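YjbQ family protein (Aeropyrum pernix, PDB 2P6H) is of unknown function but belongs to the YjbQ (UPF0047) family and is found here as an assembly of three copies of the chain. Local coordinates at residues A[4-9]-A[127-132]; A[36-41]-A[96-101]. All blocks are in the same frame, centred on the assembly; numbering follows the deposited sequence.

Contact 1: residues A[4-9]-A[127-132]; sequences GSFTVK and VNLLYL. With SO4 (sulfate ion), chain E.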
loop_
_atom_site.group_PDB
_atom_site.type_symbol
_atom_site.label_atom_id
_atom_site.label_comp_id
_atom_site.label_asym_id
_atom_site.label_seq_id
_atom_site.Cartn_x
_atom_site.Cartn_y
_atom_site.Cartn_z
ATOM N N GLY A 4 5.146 17.144 11.156
ATOM C CA GLY A 4 5.044 18.277 10.257
ATOM C C GLY A 4 4.069 18.070 9.114
ATOM O O GLY A 4 3.454 17.012 8.982
ATOM N N SER A 5 3.929 19.092 8.282
ATOM C CA SER A 5 3.021 19.019 7.143
ATOM C C SER A 5 3.265 20.172 6.193
ATOM O O SER A 5 3.892 21.168 6.552
ATOM C CB SER A 5 1.573 19.090 7.618
ATOM O OG SER A 5 1.256 20.415 8.015
ATOM N N PHE A 6 2.764 20.027 4.973
ATOM C CA PHE A 6 2.866 21.070 3.974
ATOM C C PHE A 6 1.693 20.949 3.029
ATOM O O PHE A 6 1.083 19.902 2.888
ATOM C CB PHE A 6 4.225 20.985 3.222
ATOM C CG PHE A 6 4.409 19.701 2.423
ATOM C CD1 PHE A 6 3.821 19.568 1.169
ATOM C CD2 PHE A 6 5.241 18.703 2.911
ATOM C CE1 PHE A 6 4.062 18.420 0.410
ATOM C CE2 PHE A 6 5.476 17.556 2.142
ATOM C CZ PHE A 6 4.890 17.411 0.890
ATOM N N THR A 7 1.326 22.091 2.409
ATOM C CA THR A 7 0.192 22.047 1.484
ATOM C C THR A 7 0.635 21.858 0.070
ATOM O O THR A 7 1.758 22.171 -0.304
ATOM C CB THR A 7 -0.484 23.380 1.477
ATOM O OG1 THR A 7 0.458 24.381 1.086
ATOM C CG2 THR A 7 -1.005 23.710 2.879
ATOM N N VAL A 8 -0.309 21.297 -0.699
ATOM C CA VAL A 8 -0.088 21.027 -2.107
ATOM C C VAL A 8 -1.322 21.508 -2.841
ATOM O O VAL A 8 -2.420 20.977 -2.678
ATOM C CB VAL A 8 0.087 19.508 -2.327
ATOM C CG1 VAL A 8 0.197 19.222 -3.833
ATOM C CG2 VAL A 8 1.336 18.996 -1.634
ATOM N N LYS A 9 -1.123 22.547 -3.637
ATOM C CA LYS A 9 -2.187 23.137 -4.415
ATOM C C LYS A 9 -2.277 22.434 -5.754
ATOM O O LYS A 9 -1.377 22.501 -6.581
ATOM C CB LYS A 9 -1.865 24.619 -4.624
ATOM C CG LYS A 9 -3.080 25.416 -5.107
ATOM C CD LYS A 9 -2.860 26.032 -6.491
ATOM C CE LYS A 9 -3.703 27.292 -6.720
ATOM N NZ LYS A 9 -4.675 27.049 -7.784
ATOM N N VAL A 127 -0.184 17.327 2.978
ATOM C CA VAL A 127 0.625 16.134 3.176
ATOM C C VAL A 127 1.184 16.196 4.565
ATOM O O VAL A 127 1.780 17.196 4.961
ATOM C CB VAL A 127 1.807 16.151 2.201
ATOM C CG1 VAL A 127 2.753 14.982 2.520
ATOM C CG2 VAL A 127 1.334 16.028 0.774
ATOM N N ASN A 128 0.912 15.139 5.329
ATOM C CA ASN A 128 1.392 15.116 6.685
ATOM C C ASN A 128 2.669 14.272 6.759
ATOM O O ASN A 128 2.868 13.352 5.978
ATOM C CB ASN A 128 0.291 14.481 7.568
ATOM C CG ASN A 128 -0.884 15.430 7.727
ATOM O OD1 ASN A 128 -2.027 15.022 7.900
ATOM N ND2 ASN A 128 -0.578 16.744 7.696
ATOM N N LEU A 129 3.539 14.617 7.702
ATOM C CA LEU A 129 4.826 13.939 7.819
ATOM C C LEU A 129 5.125 13.594 9.268
ATOM O O LEU A 129 4.816 14.357 10.183
ATOM C CB LEU A 129 5.956 14.835 7.283
ATOM C CG LEU A 129 5.764 15.432 5.881
ATOM C CD1 LEU A 129 6.755 16.547 5.620
ATOM C CD2 LEU A 129 5.902 14.331 4.840
ATOM N N LEU A 130 5.724 12.428 9.465
ATOM C CA LEU A 130 6.080 11.946 10.800
ATOM C C LEU A 130 7.454 11.310 10.750
ATOM O O LEU A 130 7.739 10.451 9.926
ATOM C CB LEU A 130 5.038 10.912 11.282
ATOM C CG LEU A 130 5.334 10.322 12.687
ATOM C CD1 LEU A 130 4.074 9.805 13.382
ATOM C CD2 LEU A 130 6.311 9.148 12.641
ATOM N N TYR A 131 8.335 11.724 11.652
ATOM C CA TYR A 131 9.664 11.138 11.708
ATOM C C TYR A 131 9.842 10.477 13.056
ATOM O O TYR A 131 9.673 11.110 14.103
ATOM C CB TYR A 131 10.765 12.178 11.523
ATOM C CG TYR A 131 12.130 11.541 11.627
ATOM C CD1 TYR A 131 12.595 10.688 10.625
ATOM C CD2 TYR A 131 12.922 11.712 12.764
ATOM C CE1 TYR A 131 13.812 10.013 10.754
ATOM C CE2 TYR A 131 14.143 11.037 12.901
ATOM C CZ TYR A 131 14.575 10.191 11.896
ATOM O OH TYR A 131 15.755 9.494 12.037
ATOM N N LEU A 132 10.189 9.200 13.023
ATOM C CA LEU A 132 10.354 8.408 14.229
ATOM C C LEU A 132 11.750 7.822 14.222
ATOM O O LEU A 132 12.083 6.952 13.429
ATOM C CB LEU A 132 9.302 7.281 14.247
ATOM C CG LEU A 132 9.274 6.461 15.558
ATOM C CD1 LEU A 132 8.525 7.182 16.682
ATOM C CD2 LEU A 132 8.591 5.102 15.395
HETATM S S SO4 E . 2.314 24.858 -4.080
HETATM O O1 SO4 E . 3.650 25.038 -3.616
HETATM O O2 SO4 E . 1.961 25.308 -5.381
HETATM O O3 SO4 E . 1.358 25.561 -3.080
HETATM O O4 SO4 E . 1.910 23.467 -4.015
#
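The ring of Phe6 lies over the side chain of Val127, the two running side by side and pointing the same way. Val127 CB sits over one ring face, toward the rim, 3.8 Å from the ring centroid and 20° off the normal, a CH-pi contact. Both methyls of Val127 also reach the far end of the ring, CG1 coming 3.6 Å from Phe6 CZ. At the ring edge, near its plane, Leu129 CD1 meets Phe6 CD2 at 3.8 Å. Phe6 CG is placed between the backbone N and the carbonyl carbon (chi1 64°), which brings the ring toward strand 127-132. Gly4, paired with Leu129, has no side chain on this face, and Leu129 CB lies by Gly4 O. An alanine in place of Phe6 would probably take the ring from over Val127 CB and from beside Leu129 CD1, and open a gap next to helix 20-28, whose Lys22 and Val23 also touch the ring. On the other face Asn128 ND2 approaches Ser5 CB at 3.2 Å, a contact without a hydrogen bond. Four backbone bonds join the strands. Leu129 N to Gly4 O is 2.7 Å, with the donor above the carbonyl plane. Val127 N to Phe6 O is straighter, 2.9 Å and 167° at the hydrogen. Further along, Lys9 N donates to a sulfate ion, probably from the crystallisation liquor, which Lys22 NZ also binds. Gly4 to Phe6 and Val127 to Leu129 thus form a regular antiparallel pairing, with strand 2-9 at one margin of the chain's five-stranded sheet and an apolar face turned to helix 20-28.

Contact 2: residues A[36-41]-A[96-101]; sequences LLVVYV and SRVIPV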
loop_
_atom_site.group_PDB
_atom_site.type_symbol
_atom_site.label_atom_id
_atom_site.label_comp_id
_atom_site.label_asym_id
_atom_site.label_seq_id
_atom_site.Cartn_x
_atom_site.Cartn_y
_atom_site.Cartn_z
ATOM N N LEU A 36 12.427 6.178 10.579
ATOM C CA LEU A 36 11.438 6.024 9.521
ATOM C C LEU A 36 10.701 7.326 9.311
ATOM O O LEU A 36 10.459 8.093 10.234
ATOM C CB LEU A 36 10.339 5.061 9.951
ATOM C CG LEU A 36 10.733 3.622 10.214
ATOM C CD1 LEU A 36 9.492 2.931 10.797
ATOM C CD2 LEU A 36 11.106 2.829 8.964
ATOM N N LEU A 37 10.386 7.586 8.054
ATOM C CA LEU A 37 9.592 8.719 7.768
ATOM C C LEU A 37 8.278 8.194 7.260
ATOM O O LEU A 37 8.225 7.241 6.493
ATOM C CB LEU A 37 10.304 9.481 6.664
ATOM C CG LEU A 37 9.355 10.448 5.979
ATOM C CD1 LEU A 37 9.090 11.655 6.872
ATOM C CD2 LEU A 37 9.859 10.968 4.632
ATOM N N VAL A 38 7.181 8.769 7.751
ATOM C CA VAL A 38 5.880 8.373 7.208
ATOM C C VAL A 38 5.287 9.556 6.512
ATOM O O VAL A 38 5.138 10.631 7.076
ATOM C CB VAL A 38 4.895 7.932 8.314
ATOM C CG1 VAL A 38 3.570 7.499 7.689
ATOM C CG2 VAL A 38 5.479 6.772 9.098
ATOM N N VAL A 39 5.031 9.354 5.216
ATOM C CA VAL A 39 4.386 10.346 4.397
ATOM C C VAL A 39 2.974 9.911 4.208
ATOM O O VAL A 39 2.691 8.822 3.725
ATOM C CB VAL A 39 5.055 10.405 3.025
ATOM C CG1 VAL A 39 4.448 11.537 2.198
ATOM C CG2 VAL A 39 6.545 10.647 3.187
ATOM N N TYR A 40 2.013 10.737 4.597
ATOM C CA TYR A 40 0.624 10.344 4.451
ATOM C C TYR A 40 -0.282 11.543 4.223
ATOM O O TYR A 40 0.019 12.674 4.600
ATOM C CB TYR A 40 0.173 9.532 5.686
ATOM C CG TYR A 40 0.247 10.323 6.958
ATOM C CD1 TYR A 40 1.478 10.705 7.493
ATOM C CD2 TYR A 40 -0.922 10.618 7.669
ATOM C CE1 TYR A 40 1.543 11.387 8.705
ATOM C CE2 TYR A 40 -0.857 11.294 8.886
ATOM C CZ TYR A 40 0.380 11.687 9.394
ATOM O OH TYR A 40 0.446 12.356 10.606
ATOM N N VAL A 41 -1.390 11.277 3.521
ATOM C CA VAL A 41 -2.351 12.321 3.255
ATOM C C VAL A 41 -3.685 11.959 3.944
ATOM O O VAL A 41 -4.086 10.804 4.013
ATOM C CB VAL A 41 -2.456 12.522 1.705
ATOM C CG1 VAL A 41 -1.066 12.474 1.076
ATOM C CG2 VAL A 41 -3.323 11.436 1.096
ATOM N N SER A 96 -0.609 6.366 2.400
ATOM C CA SER A 96 0.572 6.570 3.233
ATOM C C SER A 96 1.708 5.654 2.783
ATOM O O SER A 96 1.494 4.562 2.272
ATOM C CB SER A 96 0.214 6.294 4.706
ATOM O OG SER A 96 0.356 4.899 4.974
ATOM N N ARG A 97 2.915 6.155 2.985
ATOM C CA ARG A 97 4.127 5.433 2.592
ATOM C C ARG A 97 5.169 5.544 3.685
ATOM O O ARG A 97 5.399 6.606 4.248
ATOM C CB ARG A 97 4.662 6.052 1.288
ATOM C CG ARG A 97 6.096 5.600 0.946
ATOM C CD ARG A 97 6.218 4.078 0.731
ATOM N NE ARG A 97 6.938 3.766 -0.522
ATOM C CZ ARG A 97 8.303 3.715 -0.535
ATOM N NH1 ARG A 97 9.019 3.921 0.569
ATOM N NH2 ARG A 97 8.922 3.482 -1.689
ATOM N N VAL A 98 5.799 4.423 3.993
ATOM C CA VAL A 98 6.856 4.431 4.991
ATOM C C VAL A 98 8.170 4.392 4.235
ATOM O O VAL A 98 8.364 3.595 3.341
ATOM C CB VAL A 98 6.740 3.189 5.906
ATOM C CG1 VAL A 98 7.907 3.198 6.902
ATOM C CG2 VAL A 98 5.428 3.191 6.671
ATOM N N ILE A 99 9.066 5.349 4.595
ATOM C CA ILE A 99 10.375 5.459 3.933
ATOM C C ILE A 99 11.500 5.504 4.955
ATOM O O ILE A 99 11.633 6.438 5.735
ATOM C CB ILE A 99 10.432 6.748 3.102
ATOM C CG1 ILE A 99 9.225 6.824 2.173
ATOM C CG2 ILE A 99 11.704 6.737 2.225
ATOM C CD1 ILE A 99 9.131 8.162 1.437
ATOM N N PRO A 100 12.371 4.486 4.958
ATOM C CA PRO A 100 13.498 4.461 5.894
ATOM C C PRO A 100 14.467 5.627 5.691
ATOM O O PRO A 100 14.636 6.138 4.577
ATOM C CB PRO A 100 14.162 3.115 5.597
ATOM C CG PRO A 100 13.131 2.216 4.971
ATOM C CD PRO A 100 12.278 3.216 4.222
ATOM N N VAL A 101 15.073 6.061 6.787
ATOM C CA VAL A 101 16.075 7.122 6.755
ATOM C C VAL A 101 17.266 6.422 7.387
ATOM O O VAL A 101 17.213 5.998 8.552
ATOM C CB VAL A 101 15.657 8.345 7.600
ATOM C CG1 VAL A 101 16.801 9.368 7.653
ATOM C CG2 VAL A 101 14.420 8.991 6.986
#
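Leu36 and Val98 slant across each other on one face of the sheet, with Leu36 CD2 3.8 Å from Val98 CG1. Leu36 CG stands anti to the carbonyl carbon (chi1 -64°), and the end of the side chain swings toward strand 96-102. Val38 is paired with Val98 on the same face, but their CG2 methyls meet more loosely, at 4.3 Å. Tyr40 and Ser96 come close at their bases, CB to CB 3.4 Å. The Tyr40 ring then leads away, and its OH is hydrogen-bonded to Ser107 OG of the second subunit. The face with Leu36, Val38 and Val98 packs against the other subunits: Val98 meets Val98 of both, and Pro100 meets Leu130 of the third. The pairing is antiparallel and lies within the five-stranded sheet, strand 35-40 running between 124-133 and 96-102. Leu37 and Val39 each exchange two backbone bonds with their partners, Ile99 and Arg97. Ile99 N to Leu37 O is 2.8 Å and 172° at the hydrogen. On the opposite face Val39 CG2 crosses Ile99 at an angle and touches its CD1 at 4.0 Å. Leu37 CB reaches Val101 CG2 at 4.2 Å, while helix 20-28 meets Leu37 through Val23 and Trp26. Arg97 starts on the same face as Val39, but its far end runs off from strand 35-40. Its bent chain lets NH1 donate to Val98 O at 2.9 Å, and NE forms a salt bridge with Asp95 of the third subunit.

How the contacts relate
From the N terminus, strand 2-9 comes first, and its partner, strand 124-133, follows only near the C terminus. Contact 1 therefore closes a loop of 117 residues. Contact 2 closes a shorter one, 54 residues between 36-41 and 96-101, which lies wholly within the longer. The shorter loop carries helices 55-69 and 84-93; helix 20-28 belongs to the longer loop alone. The two contacts meet where strands 124-133 and 35-40 are neighbours. Asn128 N to Tyr40 O and Val38 N to Leu130 O are probable hydrogen bonds there. One sheet thus runs through both contacts, joining the chain's beginning, middle and end, and both touch the second subunit.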